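Local coordinates for protein putative sugar ABC transporter (Yersinia enterocolitica subsp. enterocolitica 8081, PDB 5ULB) that probably binds methylthioribose-like sugars in the periplasm as the substrate-binding component of an ABC transporter, here holding a selenium analogue, at residues A296-Q301 with S308-I313. Numbering follows the deposited sequence. Where two conformers were deposited one is given.
Sequences ALLVSQ and SGLSKI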
loop_
_atom_site.group_PDB
_atom_site.type_symbol
_atom_site.label_atom_id
_atom_site.label_comp_id
_atom_site.label_asym_id
_atom_site.label_seq_id
_atom_site.Cartn_x
_atom_site.Cartn_y
_atom_site.Cartn_z
ATOM N N ALA A 296 -9.469 -2.419 -19.905
ATOM C CA ALA A 296 -9.943 -3.320 -20.999
ATOM C C ALA A 296 -9.634 -4.800 -20.667
ATOM O O ALA A 296 -10.407 -5.698 -21.068
ATOM C CB ALA A 296 -9.350 -2.951 -22.278
ATOM N N LEU A 297 -8.512 -5.034 -19.990
ATOM C CA LEU A 297 -8.199 -6.393 -19.557
ATOM C C LEU A 297 -9.310 -7.020 -18.699
ATOM O O LEU A 297 -9.688 -8.197 -18.899
ATOM C CB LEU A 297 -6.795 -6.401 -18.883
ATOM C CG LEU A 297 -6.289 -7.736 -18.430
ATOM C CD1 LEU A 297 -5.984 -8.608 -19.617
ATOM C CD2 LEU A 297 -5.054 -7.577 -17.548
ATOM N N LEU A 298 -9.715 -6.269 -17.716
ATOM C CA LEU A 298 -10.756 -6.701 -16.839
ATOM C C LEU A 298 -12.092 -6.861 -17.515
ATOM O O LEU A 298 -12.804 -7.858 -17.280
ATOM C CB LEU A 298 -10.811 -5.806 -15.590
ATOM C CG LEU A 298 -10.039 -6.256 -14.400
ATOM C CD1 LEU A 298 -10.521 -7.625 -13.835
ATOM C CD2 LEU A 298 -8.632 -6.327 -14.792
ATOM N N VAL A 299 -12.448 -5.919 -18.373
ATOM C CA VAL A 299 -13.734 -5.985 -19.110
ATOM C C VAL A 299 -13.823 -7.220 -19.984
ATOM O O VAL A 299 -14.920 -7.818 -20.148
ATOM C CB VAL A 299 -13.960 -4.696 -19.924
ATOM C CG1 VAL A 299 -15.186 -4.731 -20.898
ATOM C CG2 VAL A 299 -14.179 -3.558 -18.864
ATOM N N SER A 300 -12.640 -7.677 -20.493
ATOM C CA SER A 300 -12.538 -8.915 -21.333
ATOM C C SER A 300 -12.769 -10.257 -20.614
ATOM O O SER A 300 -12.962 -11.276 -21.248
ATOM C CB SER A 300 -11.169 -9.043 -21.958
ATOM O OG SER A 300 -10.930 -8.025 -22.886
ATOM N N GLN A 301 -12.772 -10.237 -19.276
ATOM C CA GLN A 301 -12.899 -11.512 -18.564
ATOM C C GLN A 301 -14.362 -11.922 -18.582
ATOM O O GLN A 301 -15.231 -11.058 -18.596
ATOM C CB GLN A 301 -12.396 -11.301 -17.127
ATOM C CG GLN A 301 -10.926 -10.846 -17.061
ATOM C CD GLN A 301 -9.988 -11.700 -17.877
ATOM O OE1 GLN A 301 -10.036 -12.920 -17.733
ATOM N NE2 GLN A 301 -9.221 -11.065 -18.799
ATOM N N SER A 308 -6.437 -11.991 -6.099
ATOM C CA SER A 308 -5.702 -13.281 -6.132
ATOM C C SER A 308 -5.740 -13.844 -7.577
ATOM O O SER A 308 -4.709 -14.339 -8.079
ATOM C CB SER A 308 -6.255 -14.268 -5.021
ATOM O OG SER A 308 -7.671 -14.349 -5.057
ATOM N N GLY A 309 -6.864 -13.668 -8.225
ATOM C CA GLY A 309 -7.077 -14.123 -9.564
ATOM C C GLY A 309 -6.308 -13.415 -10.674
ATOM O O GLY A 309 -6.311 -13.845 -11.832
ATOM N N LEU A 310 -5.800 -12.267 -10.362
ATOM C CA LEU A 310 -5.073 -11.465 -11.354
ATOM C C LEU A 310 -3.829 -12.228 -11.885
ATOM O O LEU A 310 -3.396 -11.980 -12.987
ATOM C CB LEU A 310 -4.611 -10.133 -10.811
ATOM C CG LEU A 310 -5.655 -9.109 -10.625
ATOM C CD1 LEU A 310 -5.078 -7.870 -9.894
ATOM C CD2 LEU A 310 -6.336 -8.722 -11.974
ATOM N N SER A 311 -3.275 -13.147 -11.096
ATOM C CA SER A 311 -2.140 -13.877 -11.553
ATOM C C SER A 311 -2.414 -14.665 -12.816
ATOM O O SER A 311 -1.468 -15.077 -13.510
ATOM C CB SER A 311 -1.583 -14.802 -10.502
ATOM O OG SER A 311 -2.516 -15.805 -10.128
ATOM N N LYS A 312 -3.648 -15.000 -13.086
ATOM C CA LYS A 312 -3.968 -15.744 -14.227
ATOM C C LYS A 312 -3.966 -14.946 -15.424
ATOM O O LYS A 312 -3.838 -15.552 -16.489
ATOM C CB LYS A 312 -5.359 -16.438 -14.138
ATOM C CG LYS A 312 -5.497 -17.237 -12.826
ATOM C CD LYS A 312 -6.233 -18.545 -13.094
ATOM C CE LYS A 312 -6.304 -19.426 -11.854
ATOM N NZ LYS A 312 -7.509 -19.074 -11.063
ATOM N N ILE A 313 -4.018 -13.633 -15.324
ATOM C CA ILE A 313 -4.058 -12.759 -16.501
ATOM C C ILE A 313 -2.982 -11.709 -16.556
ATOM O O ILE A 313 -2.894 -10.975 -17.496
ATOM C CB ILE A 313 -5.512 -12.108 -16.673
ATOM C CG1 ILE A 313 -5.913 -11.300 -15.435
ATOM C CG2 ILE A 313 -6.517 -13.178 -17.055
ATOM C CD1 ILE A 313 -7.230 -10.574 -15.597
#
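Ile313 lies over one flat side of the Gln301 amide, in a contact where the loop containing 308-313 folds back on the short helix 295-299. This helix directly follows strand 285-294 of the periplasmic binding protein fold. The side chain of Leu310 is about 14 Å from the bound selenosugar. Gln301 and Ile313 each extend from their own segment toward the other. CD1 of Ile313 sits above the middle of the amide, 3.8 Å from Gln301 CD, while the CG2 branch sits on the same side, farther out between oxygen and nitrogen, 3.6 Å from Gln301 OE1 and 3.8 Å from Gln301 NE2. A bond back to the helix helps hold the amide at this angle: the Gln301 chain bends at chi2 (-50°), and NE2 donates to Leu297 O at 2.9 Å. That bond is nearly straight (167°) and lies in the amide plane, so it limits the rotation of the group and helps keep its flat side toward the isoleucine. Leu297 and Ile313 run alongside each other, pointing opposite ways, with Ile313 CD1 4.1 Å from Leu297 CG. Deeper in, Leu298 and Leu310 meet more loosely through their methyl ends; both also touch Leu244 of helix 241-248 and Ile293 of strand 285-294. Arg248 NH1 donates to the carbonyls of Leu298 and Gln301, tying the end of this turn to helix 241-248. Leu297 CD2 comes to 4.0 Å from the backbone O of Ile313.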